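Local coordinates for spindle assembly abnormal protein 6 (Caenorhabditis elegans, PDB 3PYI), which forms the central scaffold of the centriole, its globular N-terminal domain linking homodimers into the ring that sets ninefold symmetry, and is required for centrosome duplication, at residues L18-S23 / D28-K33; L22-P27 / L139-N144; K51-E56 / A91-I96; Q98-K103 / K131-N136. The protein carries 1 engineered substitution. All coordinates share one frame; numbering follows the deposited sequence.

Overall arrangement
The four contacts fall into two groups within one N-terminal domain. Contacts 1 and 2 share Leu-22 and Ser-23 at the outer end of strand 7-23 and touch each other, with centres about 9 Å apart; contact 2 closes over most of the chain and encloses contacts 3 and 4 in sequence. Contacts 3 and 4 both use helix 92-100, their centres about 15 Å apart, and both reach the second subunit. Contact 3 lies about 27 Å, centre to centre, from contact 1, across the chain's centre. All four reach the same sheet system of the beta-sandwich. Contacts 1 and 2 form an exposed hairpin region, while contacts 3 and 4 are buried beside the second subunit.

Contact 1: residues L18-S23 / D28-K33; sequences LLQPLS and DFKAYK
With CG lodged between the backbone N and the carbonyl carbon in both Gln-20 (chi1 61°) and Lys-30 (chi1 49°), and each chain extended beyond, the two side chains cross obliquely, Gln-20 CG lying 3.8 Å from Lys-30 CE. Flexible aliphatic stems suit this place: they give apolar contact while their polar ends run on past it. Leu-22 adds a methyl, CD2, 3.7 Å from Lys-30 CB. On the other face, Leu-19 CD2 presses on Ala-31 CB at 3.4 Å, a tight fit. Phe-29 lies alongside Pro-21, pointing the same way, with Phe-29 CE1 4.0 Å from Pro-21 CD, and turns the edge of its ring to the carbonyl carbon of Leu-19. Between the two faces runs an antiparallel ladder. Leu-18 and Tyr-32 exchange two bonds, Leu-18 N reaching Tyr-32 O at 2.8 Å almost straight (178°); Gln-20 and Lys-30 exchange two more, and Leu-22 N ends the series on Asp-28 O at 2.7 Å. Leu-19 bonds outward to strand 133-139. Proline lacks an N-H, but Pro-21 sits in a non-hydrogen-bonded pair with Phe-29, so the ladder across this hairpin loses no bond to it.

Contact 2: residues L22-P27 / L139-N144; sequences LSLNQP and LDAEKN
The turn at the tip of the hairpin, an ST turn at Ser-23 with a classic beta bulge where Leu-22 and Ser-23 both face Gln-26, comes up against the loop at Ala-141 and Glu-142 that follows strand 133-139. Serine suits the turn because its short hydroxyl can fold back on the chain: Ser-23 OG accepts from Asn-25 N at 3.1 Å and more weakly from Gln-26 N. The methyl end of Leu-24 reaches the loop. Its CG is anti to its own carbonyl carbon (chi1 -65°), and CD2 does the touching, 3.4 Å from Ala-141 O and also 3.4 Å from Glu-142 CG. The Leu-24 and Glu-142 side chains cross at about a right angle; CD2 meets the glutamate's methylene stem, not its carboxylate. Ala-141 points its methyl at the turn, CB lying 4.2 Å from Ser-23 O; the small alanine suits a place where Leu-24 and Ala-141 have CA atoms 5.3 Å apart. No hydrogen bond joins the two segments, which bury just 134 Å²: a small surface contact made by van der Waals touch. The firm Ser-23 OG bond steadies 22-27, while 139-144 has partners beyond the contact, Lys-143 forming salt bridges with Asp-62 and Glu-64.

Contact 3: residues K51-E56 / A91-I96; sequences KELKFE and AFPKVI
Aliphatic packing comes first: Leu-53, on strand 51-58, sets its branched end against the first turn of helix 92-100. Its CG is anti to the backbone N (chi1 -155°), which carries both methyls across to the helix. CD1 of Leu-53 lies 4.0 Å from both CB and CG of Pro-93, while CD2 reaches Pro-93 CD at 3.9 Å. Proline suits a first helical turn, where its missing N-H costs no helical bond, and its compact ring offers a smooth apolar surface to the leucine.

The aromatic contacts lie beside this. Leu-53 CD2 also meets Phe-92 CD2 at 3.8 Å, approaching the edge of that ring near its plane. Phe-55, two residues along on the same side of the strand, brings CZ to 3.8 Å from Phe-92 CE2. Side chains from both sides together fill the 11.2 Å between the short strand and helix axes.

Among charged groups, Lys-51 forms a salt bridge with Asp-90.

Strand and helix run at 38° to each other. Strand 51-58 lies between strands 29-44 and 66-71, and Leu-9 of strand 7-23 touches both Leu-53 and Pro-93. Phe-92 meets Phe-162 of strand 160-168 edge-to-face, and Ile-156 of the second subunit packs on it, placing the helix between the sheet and the neighbouring molecule.

Contact 4: residues Q98-K103 / K131-N136; sequences QHLLCK and KPTEIN
A wider pi-type turn at 98-100 brings Leu-100 to a CA-CA distance of 6.2 Å from Thr-133, beside strand 133-139. The wider turn is consistent with the probable hydrogen bond from Leu-101 N back to Ile-96 O, five residues earlier, and the carbonyl of Leu-100 is turned to the strand. Thr-133 answers it with its hydroxyl: OG1 lies in the carbonyl plane and donates to a lone pair of Leu-100 O at 2.9 Å, with a C=O...donor angle of 127°. The threonine torsion sets OG1 anti to its own carbonyl carbon (chi1 -59°), and the methyl CG2 comes along beside it, 3.5 Å from the same Leu-100 O. A beta-branched residue fits here because one branch supplies the hydroxyl, giving the Leu-100 carbonyl a donor from the strand side, while the methyl lies against the same oxygen; Leu-150 is a further neighbour of the Thr-133 side chain.

Leucine and isoleucine make the rest. Leu-101 starts out away from the strand, yet its CD2 swings back to 4.2 Å from CD1 of Ile-135, the two side chains crossing at about a right angle. Ile-135 also touches Leu-14, Phe-148 and Leu-150, and Leu-101 touches Phe-10 and Leu-38.

Ile-156 of the second subunit packs on Leu-100, and Pro-155 of that subunit on His-99. Helix 92-100 beside a beta-sandwich is consistent with the XRCC4-like N-terminal domain of SAS-6 proteins, whose head-to-head contacts link the dimers of the centriolar ring.

Contact 1: residues L18-S23 / D28-K33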
loop_
_atom_site.group_PDB
_atom_site.type_symbol
_atom_site.label_atom_id
_atom_site.label_comp_id
_atom_site.label_asym_id
_atom_site.label_seq_id
_atom_site.Cartn_x
_atom_site.Cartn_y
_atom_site.Cartn_z
ATOM N N LEU A 18 -13.014 -11.627 9.091
ATOM C CA LEU A 18 -13.175 -12.760 8.201
ATOM C C LEU A 18 -14.204 -12.392 7.154
ATOM O O LEU A 18 -15.315 -11.988 7.488
ATOM C CB LEU A 18 -13.648 -13.981 8.982
ATOM C CG LEU A 18 -14.025 -15.198 8.142
ATOM C CD1 LEU A 18 -12.788 -15.789 7.486
ATOM C CD2 LEU A 18 -14.722 -16.240 9.013
ATOM N N LEU A 19 -13.835 -12.503 5.884
ATOM C CA LEU A 19 -14.777 -12.209 4.820
ATOM C C LEU A 19 -15.018 -13.486 4.041
ATOM O O LEU A 19 -14.091 -14.233 3.775
ATOM C CB LEU A 19 -14.250 -11.118 3.886
ATOM C CG LEU A 19 -13.493 -9.948 4.518
ATOM C CD1 LEU A 19 -13.129 -8.911 3.453
ATOM C CD2 LEU A 19 -14.296 -9.321 5.632
ATOM N N GLN A 20 -16.271 -13.754 3.694
ATOM C CA GLN A 20 -16.581 -14.938 2.906
ATOM C C GLN A 20 -17.834 -14.717 2.083
ATOM O O GLN A 20 -18.676 -13.902 2.436
ATOM C CB GLN A 20 -16.735 -16.171 3.801
ATOM C CG GLN A 20 -17.854 -16.062 4.816
ATOM C CD GLN A 20 -17.906 -17.240 5.772
ATOM O OE1 GLN A 20 -17.823 -17.068 6.989
ATOM N NE2 GLN A 20 -18.048 -18.442 5.225
ATOM N N PRO A 21 -17.948 -15.433 0.962
ATOM C CA PRO A 21 -19.159 -15.312 0.150
ATOM C C PRO A 21 -20.399 -15.777 0.920
ATOM O O PRO A 21 -20.324 -16.669 1.772
ATOM C CB PRO A 21 -18.881 -16.246 -1.033
ATOM C CG PRO A 21 -17.369 -16.339 -1.096
ATOM C CD PRO A 21 -16.935 -16.300 0.335
ATOM N N LEU A 22 -21.538 -15.174 0.612
ATOM C CA LEU A 22 -22.795 -15.565 1.250
ATOM C C LEU A 22 -23.076 -17.065 1.106
ATOM O O LEU A 22 -23.497 -17.714 2.067
ATOM C CB LEU A 22 -23.958 -14.728 0.714
ATOM C CG LEU A 22 -23.820 -13.219 0.943
ATOM C CD1 LEU A 22 -24.973 -12.461 0.298
ATOM C CD2 LEU A 22 -23.734 -12.896 2.427
ATOM N N SER A 23 -22.844 -17.616 -0.085
ATOM C CA SER A 23 -22.911 -19.070 -0.283
ATOM C C SER A 23 -22.206 -19.492 -1.571
ATOM O O SER A 23 -21.657 -18.650 -2.285
ATOM C CB SER A 23 -24.359 -19.585 -0.269
ATOM O OG SER A 23 -24.984 -19.432 -1.530
ATOM N N ASP A 28 -21.353 -12.478 -3.252
ATOM C CA ASP A 28 -21.213 -11.310 -2.379
ATOM C C ASP A 28 -20.753 -11.705 -0.978
ATOM O O ASP A 28 -21.114 -12.766 -0.470
ATOM C CB ASP A 28 -22.516 -10.510 -2.322
ATOM C CG ASP A 28 -22.855 -9.859 -3.649
ATOM O OD1 ASP A 28 -22.143 -8.909 -4.044
ATOM O OD2 ASP A 28 -23.826 -10.303 -4.298
ATOM N N PHE A 29 -19.948 -10.850 -0.359
ATOM C CA PHE A 29 -19.326 -11.185 0.914
ATOM C C PHE A 29 -20.110 -10.729 2.143
ATOM O O PHE A 29 -20.888 -9.770 2.100
ATOM C CB PHE A 29 -17.908 -10.611 0.980
ATOM C CG PHE A 29 -16.945 -11.274 0.048
ATOM C CD1 PHE A 29 -16.031 -12.204 0.521
ATOM C CD2 PHE A 29 -16.954 -10.976 -1.305
ATOM C CE1 PHE A 29 -15.139 -12.818 -0.337
ATOM C CE2 PHE A 29 -16.062 -11.590 -2.170
ATOM C CZ PHE A 29 -15.152 -12.513 -1.682
ATOM N N LYS A 30 -19.884 -11.447 3.235
ATOM C CA LYS A 30 -20.323 -11.050 4.564
ATOM C C LYS A 30 -19.063 -10.993 5.421
ATOM O O LYS A 30 -18.088 -11.691 5.139
ATOM C CB LYS A 30 -21.331 -12.057 5.121
ATOM C CG LYS A 30 -20.896 -13.515 5.002
ATOM C CD LYS A 30 -22.028 -14.443 5.411
ATOM C CE LYS A 30 -21.592 -15.903 5.334
ATOM N NZ LYS A 30 -22.626 -16.824 5.892
ATOM N N ALA A 31 -19.080 -10.162 6.455
ATOM C CA ALA A 31 -17.877 -9.891 7.230
ATOM C C ALA A 31 -18.163 -10.024 8.721
ATOM O O ALA A 31 -19.164 -9.498 9.218
ATOM C CB ALA A 31 -17.353 -8.485 6.912
ATOM N N TYR A 32 -17.296 -10.738 9.427
ATOM C CA TYR A 32 -17.395 -10.820 10.876
ATOM C C TYR A 32 -16.027 -10.615 11.513
ATOM O O TYR A 32 -15.009 -11.006 10.941
ATOM C CB TYR A 32 -17.967 -12.181 11.294
ATOM C CG TYR A 32 -19.383 -12.455 10.786
ATOM C CD1 TYR A 32 -20.461 -11.727 11.256
ATOM C CD2 TYR A 32 -19.622 -13.451 9.848
ATOM C CE1 TYR A 32 -21.751 -11.980 10.803
ATOM C CE2 TYR A 32 -20.897 -13.712 9.385
ATOM C CZ TYR A 32 -21.963 -12.970 9.867
ATOM O OH TYR A 32 -23.252 -13.207 9.430
ATOM N N LYS A 33 -15.991 -9.985 12.684
ATOM C CA LYS A 33 -14.768 -10.013 13.481
ATOM C C LYS A 33 -14.734 -11.374 14.152
ATOM O O LYS A 33 -15.748 -11.837 14.687
ATOM C CB LYS A 33 -14.749 -8.919 14.546
ATOM C CG LYS A 33 -14.711 -7.488 14.003
ATOM C CD LYS A 33 -13.629 -7.303 12.978
ATOM C CE LYS A 33 -13.683 -5.909 12.374
ATOM N NZ LYS A 33 -13.397 -4.870 13.387
#

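Contact 2: residues L22-P27 / L139-N144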
loop_
_atom_site.group_PDB
_atom_site.type_symbol
_atom_site.label_atom_id
_atom_site.label_comp_id
_atom_site.label_asym_id
_atom_site.label_seq_id
_atom_site.Cartn_x
_atom_site.Cartn_y
_atom_site.Cartn_z
ATOM N N LEU A 22 -21.538 -15.174 0.612
ATOM C CA LEU A 22 -22.795 -15.565 1.250
ATOM C C LEU A 22 -23.076 -17.065 1.106
ATOM O O LEU A 22 -23.497 -17.714 2.067
ATOM C CB LEU A 22 -23.958 -14.728 0.714
ATOM C CG LEU A 22 -23.820 -13.219 0.943
ATOM C CD1 LEU A 22 -24.973 -12.461 0.298
ATOM C CD2 LEU A 22 -23.734 -12.896 2.427
ATOM N N SER A 23 -22.844 -17.616 -0.085
ATOM C CA SER A 23 -22.911 -19.070 -0.283
ATOM C C SER A 23 -22.206 -19.492 -1.571
ATOM O O SER A 23 -21.657 -18.650 -2.285
ATOM C CB SER A 23 -24.359 -19.585 -0.269
ATOM O OG SER A 23 -24.984 -19.432 -1.530
ATOM N N LEU A 24 -22.215 -20.792 -1.862
ATOM C CA LEU A 24 -21.583 -21.295 -3.078
ATOM C C LEU A 24 -22.223 -20.664 -4.313
ATOM O O LEU A 24 -21.598 -20.585 -5.375
ATOM C CB LEU A 24 -21.669 -22.822 -3.157
ATOM C CG LEU A 24 -20.920 -23.665 -2.121
ATOM C CD1 LEU A 24 -21.338 -25.117 -2.241
ATOM C CD2 LEU A 24 -19.423 -23.541 -2.276
ATOM N N ASN A 25 -23.466 -20.209 -4.155
ATOM C CA ASN A 25 -24.228 -19.581 -5.235
ATOM C C ASN A 25 -24.333 -18.057 -5.117
ATOM O O ASN A 25 -24.781 -17.387 -6.046
ATOM C CB ASN A 25 -25.632 -20.180 -5.303
ATOM C CG ASN A 25 -25.614 -21.681 -5.519
ATOM O OD1 ASN A 25 -25.117 -22.169 -6.536
ATOM N ND2 ASN A 25 -26.166 -22.424 -4.564
ATOM N N GLN A 26 -23.930 -17.513 -3.973
ATOM C CA GLN A 26 -23.987 -16.073 -3.758
ATOM C C GLN A 26 -22.589 -15.540 -3.470
ATOM O O GLN A 26 -22.090 -15.673 -2.355
ATOM C CB GLN A 26 -24.929 -15.746 -2.598
ATOM C CG GLN A 26 -26.212 -16.553 -2.604
ATOM C CD GLN A 26 -27.183 -16.116 -1.523
ATOM O OE1 GLN A 26 -27.393 -14.921 -1.309
ATOM N NE2 GLN A 26 -27.787 -17.085 -0.840
ATOM N N PRO A 27 -21.948 -14.942 -4.487
ATOM C CA PRO A 27 -20.553 -14.482 -4.416
ATOM C C PRO A 27 -20.327 -13.294 -3.476
ATOM O O PRO A 27 -19.215 -13.133 -2.965
ATOM C CB PRO A 27 -20.242 -14.076 -5.863
ATOM C CG PRO A 27 -21.269 -14.776 -6.696
ATOM C CD PRO A 27 -22.499 -14.819 -5.845
ATOM N N LEU A 139 -12.103 -15.927 2.657
ATOM C CA LEU A 139 -12.337 -17.309 2.254
ATOM C C LEU A 139 -12.845 -17.449 0.832
ATOM O O LEU A 139 -13.609 -16.615 0.331
ATOM C CB LEU A 139 -13.345 -18.000 3.166
ATOM C CG LEU A 139 -12.877 -18.378 4.562
ATOM C CD1 LEU A 139 -14.058 -18.918 5.372
ATOM C CD2 LEU A 139 -11.758 -19.394 4.472
ATOM N N ASP A 140 -12.405 -18.534 0.204
ATOM C CA ASP A 140 -12.999 -19.068 -1.010
ATOM C C ASP A 140 -14.446 -19.414 -0.682
ATOM O O ASP A 140 -14.763 -19.689 0.478
ATOM C CB ASP A 140 -12.269 -20.368 -1.372
ATOM C CG ASP A 140 -12.047 -20.520 -2.851
ATOM O OD1 ASP A 140 -12.726 -19.817 -3.627
ATOM O OD2 ASP A 140 -11.189 -21.340 -3.239
ATOM N N ALA A 141 -15.320 -19.439 -1.686
ATOM C CA ALA A 141 -16.702 -19.852 -1.451
ATOM C C ALA A 141 -16.756 -21.307 -0.989
ATOM O O ALA A 141 -17.584 -21.677 -0.160
ATOM C CB ALA A 141 -17.553 -19.653 -2.700
ATOM N N GLU A 142 -15.865 -22.133 -1.523
ATOM C CA GLU A 142 -15.819 -23.545 -1.157
ATOM C C GLU A 142 -14.841 -23.825 -0.017
ATOM O O GLU A 142 -14.679 -24.969 0.399
ATOM C CB GLU A 142 -15.427 -24.400 -2.361
ATOM C CG GLU A 142 -16.319 -24.223 -3.566
ATOM C CD GLU A 142 -15.844 -25.030 -4.750
ATOM O OE1 GLU A 142 -15.495 -26.211 -4.555
ATOM O OE2 GLU A 142 -15.820 -24.488 -5.875
ATOM N N LYS A 143 -14.171 -22.791 0.473
ATOM C CA LYS A 143 -13.251 -22.956 1.590
ATOM C C LYS A 143 -12.094 -23.889 1.233
ATOM O O LYS A 143 -11.615 -24.670 2.063
ATOM C CB LYS A 143 -14.000 -23.449 2.833
ATOM C CG LYS A 143 -15.116 -22.500 3.279
ATOM C CD LYS A 143 -16.165 -23.195 4.137
ATOM C CE LYS A 143 -15.656 -23.509 5.536
ATOM N NZ LYS A 143 -16.750 -24.043 6.414
ATOM N N ASN A 144 -11.642 -23.804 -0.012
ATOM C CA ASN A 144 -10.433 -24.501 -0.415
ATOM C C ASN A 144 -9.201 -23.622 -0.205
ATOM O O ASN A 144 -8.093 -24.117 0.008
ATOM C CB ASN A 144 -10.537 -24.928 -1.873
ATOM C CG ASN A 144 -11.682 -25.899 -2.110
ATOM O OD1 ASN A 144 -12.513 -25.694 -2.995
ATOM N ND2 ASN A 144 -11.737 -26.960 -1.310
#

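Contact 3: residues K51-E56 / A91-I96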
loop_
_atom_site.group_PDB
_atom_site.type_symbol
_atom_site.label_atom_id
_atom_site.label_comp_id
_atom_site.label_asym_id
_atom_site.label_seq_id
_atom_site.Cartn_x
_atom_site.Cartn_y
_atom_site.Cartn_z
ATOM N N LYS A 51 15.513 -23.968 4.010
ATOM C CA LYS A 51 14.680 -23.351 5.019
ATOM C C LYS A 51 13.296 -22.988 4.455
ATOM O O LYS A 51 13.181 -22.448 3.352
ATOM C CB LYS A 51 15.357 -22.097 5.561
ATOM C CG LYS A 51 14.545 -21.336 6.603
ATOM C CD LYS A 51 15.255 -20.036 6.951
ATOM C CE LYS A 51 14.567 -19.312 8.078
ATOM N NZ LYS A 51 15.313 -18.084 8.465
ATOM N N GLU A 52 12.256 -23.296 5.225
ATOM C CA GLU A 52 10.883 -22.960 4.858
ATOM C C GLU A 52 10.215 -22.224 5.988
ATOM O O GLU A 52 10.434 -22.520 7.162
ATOM C CB GLU A 52 10.055 -24.218 4.578
ATOM C CG GLU A 52 10.238 -24.789 3.193
ATOM C CD GLU A 52 9.518 -26.111 3.017
ATOM O OE1 GLU A 52 9.156 -26.747 4.037
ATOM O OE2 GLU A 52 9.322 -26.522 1.855
ATOM N N LEU A 53 9.370 -21.275 5.616
ATOM C CA LEU A 53 8.573 -20.537 6.565
ATOM C C LEU A 53 7.127 -21.026 6.423
ATOM O O LEU A 53 6.556 -20.975 5.335
ATOM C CB LEU A 53 8.661 -19.056 6.209
ATOM C CG LEU A 53 8.438 -18.004 7.282
ATOM C CD1 LEU A 53 9.298 -18.318 8.490
ATOM C CD2 LEU A 53 8.772 -16.628 6.705
ATOM N N LYS A 54 6.537 -21.511 7.507
ATOM C CA LYS A 54 5.170 -22.035 7.436
ATOM C C LYS A 54 4.179 -21.148 8.185
ATOM O O LYS A 54 4.380 -20.819 9.360
ATOM C CB LYS A 54 5.089 -23.475 7.965
ATOM C CG LYS A 54 3.733 -24.150 7.712
ATOM C CD LYS A 54 3.733 -25.613 8.135
ATOM C CE LYS A 54 2.533 -26.372 7.568
ATOM N NZ LYS A 54 2.616 -27.840 7.851
ATOM N N PHE A 55 3.115 -20.755 7.492
ATOM C CA PHE A 55 2.007 -20.027 8.121
ATOM C C PHE A 55 0.784 -20.938 8.228
ATOM O O PHE A 55 0.390 -21.561 7.235
ATOM C CB PHE A 55 1.628 -18.798 7.295
ATOM C CG PHE A 55 2.672 -17.740 7.279
ATOM C CD1 PHE A 55 3.812 -17.883 6.495
ATOM C CD2 PHE A 55 2.509 -16.587 8.025
ATOM C CE1 PHE A 55 4.781 -16.900 6.480
ATOM C CE2 PHE A 55 3.472 -15.598 8.010
ATOM C CZ PHE A 55 4.611 -15.751 7.235
ATOM N N GLU A 56 0.197 -21.015 9.428
ATOM C CA GLU A 56 -0.982 -21.847 9.680
ATOM C C GLU A 56 -2.039 -21.046 10.437
ATOM O O GLU A 56 -1.740 -20.410 11.454
ATOM C CB GLU A 56 -0.629 -23.097 10.516
ATOM C CG GLU A 56 0.501 -23.957 9.982
ATOM C CD GLU A 56 0.823 -25.129 10.914
ATOM O OE1 GLU A 56 0.047 -26.115 10.926
ATOM O OE2 GLU A 56 1.848 -25.059 11.637
ATOM N N ALA A 91 14.777 -11.950 7.456
ATOM C CA ALA A 91 14.265 -10.929 8.369
ATOM C C ALA A 91 12.722 -10.874 8.425
ATOM O O ALA A 91 12.148 -10.456 9.430
ATOM C CB ALA A 91 14.851 -9.551 8.006
ATOM N N PHE A 92 12.074 -11.288 7.339
ATOM C CA PHE A 92 10.621 -11.149 7.170
ATOM C C PHE A 92 9.823 -11.557 8.419
ATOM O O PHE A 92 9.107 -10.742 8.981
ATOM C CB PHE A 92 10.170 -11.910 5.907
ATOM C CG PHE A 92 8.665 -11.892 5.641
ATOM C CD1 PHE A 92 7.986 -10.703 5.347
ATOM C CD2 PHE A 92 7.953 -13.084 5.604
ATOM C CE1 PHE A 92 6.629 -10.722 5.065
ATOM C CE2 PHE A 92 6.595 -13.101 5.332
ATOM C CZ PHE A 92 5.929 -11.921 5.063
ATOM N N PRO A 93 9.975 -12.810 8.877
ATOM C CA PRO A 93 9.185 -13.261 10.027
ATOM C C PRO A 93 9.497 -12.502 11.313
ATOM O O PRO A 93 8.607 -12.214 12.098
ATOM C CB PRO A 93 9.582 -14.739 10.168
ATOM C CG PRO A 93 10.928 -14.830 9.545
ATOM C CD PRO A 93 10.918 -13.839 8.410
ATOM N N LYS A 94 10.760 -12.176 11.525
ATOM C CA LYS A 94 11.154 -11.469 12.732
ATOM C C LYS A 94 10.542 -10.071 12.801
ATOM O O LYS A 94 10.109 -9.627 13.858
ATOM C CB LYS A 94 12.681 -11.371 12.804
ATOM C CG LYS A 94 13.380 -12.692 12.470
ATOM C CD LYS A 94 14.889 -12.634 12.701
ATOM C CE LYS A 94 15.543 -13.989 12.423
ATOM N NZ LYS A 94 17.000 -14.006 12.754
ATOM N N VAL A 95 10.529 -9.372 11.673
ATOM C CA VAL A 95 10.004 -8.015 11.629
ATOM C C VAL A 95 8.487 -8.012 11.833
ATOM O O VAL A 95 7.967 -7.235 12.623
ATOM C CB VAL A 95 10.364 -7.301 10.308
ATOM C CG1 VAL A 95 9.858 -5.869 10.334
ATOM C CG2 VAL A 95 11.884 -7.328 10.079
ATOM N N ILE A 96 7.772 -8.897 11.135
ATOM C CA ILE A 96 6.316 -8.974 11.274
ATOM C C ILE A 96 5.931 -9.305 12.715
ATOM O O ILE A 96 5.001 -8.731 13.288
ATOM C CB ILE A 96 5.664 -10.041 10.332
ATOM C CG1 ILE A 96 5.962 -11.454 10.810
ATOM C CG2 ILE A 96 6.081 -9.877 8.882
ATOM C CD1 ILE A 96 4.806 -12.086 11.508
#

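Contact 4: residues Q98-K103 / K131-N136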
loop_
_atom_site.group_PDB
_atom_site.type_symbol
_atom_site.label_atom_id
_atom_site.label_comp_id
_atom_site.label_asym_id
_atom_site.label_seq_id
_atom_site.Cartn_x
_atom_site.Cartn_y
_atom_site.Cartn_z
ATOM N N GLN A 98 7.860 -8.899 15.469
ATOM C CA GLN A 98 8.318 -7.873 16.405
ATOM C C GLN A 98 7.705 -6.490 16.199
ATOM O O GLN A 98 7.654 -5.697 17.135
ATOM C CB GLN A 98 9.853 -7.757 16.376
ATOM C CG GLN A 98 10.546 -8.809 17.233
ATOM C CD GLN A 98 12.066 -8.736 17.151
ATOM O OE1 GLN A 98 12.627 -8.149 16.222
ATOM N NE2 GLN A 98 12.739 -9.344 18.123
ATOM N N HIS A 99 7.258 -6.192 14.984
ATOM C CA HIS A 99 6.797 -4.838 14.677
ATOM C C HIS A 99 5.367 -4.742 14.164
ATOM O O HIS A 99 4.807 -3.655 14.112
ATOM C CB HIS A 99 7.738 -4.163 13.673
ATOM C CG HIS A 99 9.111 -3.921 14.208
ATOM N ND1 HIS A 99 9.404 -2.875 15.058
ATOM C CD2 HIS A 99 10.272 -4.592 14.020
ATOM C CE1 HIS A 99 10.685 -2.914 15.371
ATOM N NE2 HIS A 99 11.236 -3.945 14.753
ATOM N N LEU A 100 4.778 -5.863 13.776
ATOM C CA LEU A 100 3.448 -5.812 13.192
ATOM C C LEU A 100 2.423 -6.622 13.978
ATOM O O LEU A 100 1.272 -6.221 14.077
ATOM C CB LEU A 100 3.488 -6.231 11.721
ATOM C CG LEU A 100 4.254 -5.292 10.779
ATOM C CD1 LEU A 100 4.244 -5.837 9.375
ATOM C CD2 LEU A 100 3.650 -3.888 10.788
ATOM N N LEU A 101 2.850 -7.738 14.568
ATOM C CA LEU A 101 1.920 -8.570 15.332
ATOM C C LEU A 101 2.079 -8.384 16.838
ATOM O O LEU A 101 1.360 -8.995 17.623
ATOM C CB LEU A 101 2.089 -10.039 14.962
ATOM C CG LEU A 101 1.869 -10.412 13.495
ATOM C CD1 LEU A 101 2.114 -11.897 13.301
ATOM C CD2 LEU A 101 0.474 -10.032 13.034
ATOM N N CYS A 102 3.019 -7.528 17.226
ATOM C CA CYS A 102 3.358 -7.302 18.630
ATOM C C CYS A 102 2.340 -6.419 19.342
ATOM O O CYS A 102 1.649 -5.620 18.712
ATOM C CB CYS A 102 4.726 -6.628 18.720
ATOM S SG CYS A 102 4.786 -5.039 17.823
ATOM N N LYS A 103 2.268 -6.561 20.663
ATOM C CA LYS A 103 1.411 -5.718 21.493
ATOM C C LYS A 103 2.169 -4.470 21.938
ATOM O O LYS A 103 3.241 -4.568 22.537
ATOM C CB LYS A 103 0.929 -6.487 22.728
ATOM C CG LYS A 103 0.094 -7.725 22.432
ATOM C CD LYS A 103 -0.463 -8.331 23.720
ATOM C CE LYS A 103 -1.409 -9.495 23.441
ATOM N NZ LYS A 103 -2.073 -9.997 24.679
ATOM N N LYS A 131 -1.066 3.301 11.900
ATOM C CA LYS A 131 -2.025 2.950 12.938
ATOM C C LYS A 131 -1.920 1.459 13.239
ATOM O O LYS A 131 -1.273 0.723 12.496
ATOM C CB LYS A 131 -3.444 3.294 12.475
ATOM C CG LYS A 131 -3.601 4.715 11.946
ATOM C CD LYS A 131 -4.991 4.951 11.377
ATOM C CE LYS A 131 -5.102 6.334 10.757
ATOM N NZ LYS A 131 -6.455 6.583 10.184
ATOM N N PRO A 132 -2.547 1.012 14.340
ATOM C CA PRO A 132 -2.626 -0.411 14.676
ATOM C C PRO A 132 -2.783 -1.311 13.447
ATOM O O PRO A 132 -3.401 -0.934 12.453
ATOM C CB PRO A 132 -3.879 -0.485 15.549
ATOM C CG PRO A 132 -4.002 0.892 16.171
ATOM C CD PRO A 132 -3.104 1.849 15.414
ATOM N N THR A 133 -2.207 -2.502 13.536
ATOM C CA THR A 133 -2.240 -3.489 12.465
ATOM C C THR A 133 -3.601 -4.168 12.403
ATOM O O THR A 133 -4.258 -4.350 13.425
ATOM C CB THR A 133 -1.161 -4.568 12.703
ATOM O OG1 THR A 133 0.129 -3.952 12.763
ATOM C CG2 THR A 133 -1.161 -5.602 11.592
ATOM N N GLU A 134 -4.028 -4.538 11.204
ATOM C CA GLU A 134 -5.305 -5.223 11.043
ATOM C C GLU A 134 -5.073 -6.442 10.185
ATOM O O GLU A 134 -4.249 -6.431 9.265
ATOM C CB GLU A 134 -6.362 -4.330 10.382
ATOM C CG GLU A 134 -6.880 -3.178 11.231
ATOM C CD GLU A 134 -7.760 -2.220 10.433
ATOM O OE1 GLU A 134 -7.224 -1.494 9.568
ATOM O OE2 GLU A 134 -8.987 -2.195 10.667
ATOM N N ILE A 135 -5.804 -7.498 10.495
ATOM C CA ILE A 135 -5.708 -8.739 9.755
ATOM C C ILE A 135 -7.031 -9.052 9.083
ATOM O O ILE A 135 -8.094 -9.014 9.700
ATOM C CB ILE A 135 -5.334 -9.894 10.685
ATOM C CG1 ILE A 135 -3.975 -9.618 11.332
ATOM C CG2 ILE A 135 -5.314 -11.221 9.926
ATOM C CD1 ILE A 135 -3.634 -10.580 12.431
ATOM N N ASN A 136 -6.944 -9.341 7.800
ATOM C CA ASN A 136 -8.110 -9.766 7.050
ATOM C C ASN A 136 -7.899 -11.167 6.529
ATOM O O ASN A 136 -6.831 -11.523 6.039
ATOM C CB ASN A 136 -8.426 -8.827 5.885
ATOM C CG ASN A 136 -9.302 -7.661 6.290
ATOM O OD1 ASN A 136 -9.569 -7.442 7.470
ATOM N ND2 ASN A 136 -9.742 -6.892 5.304
#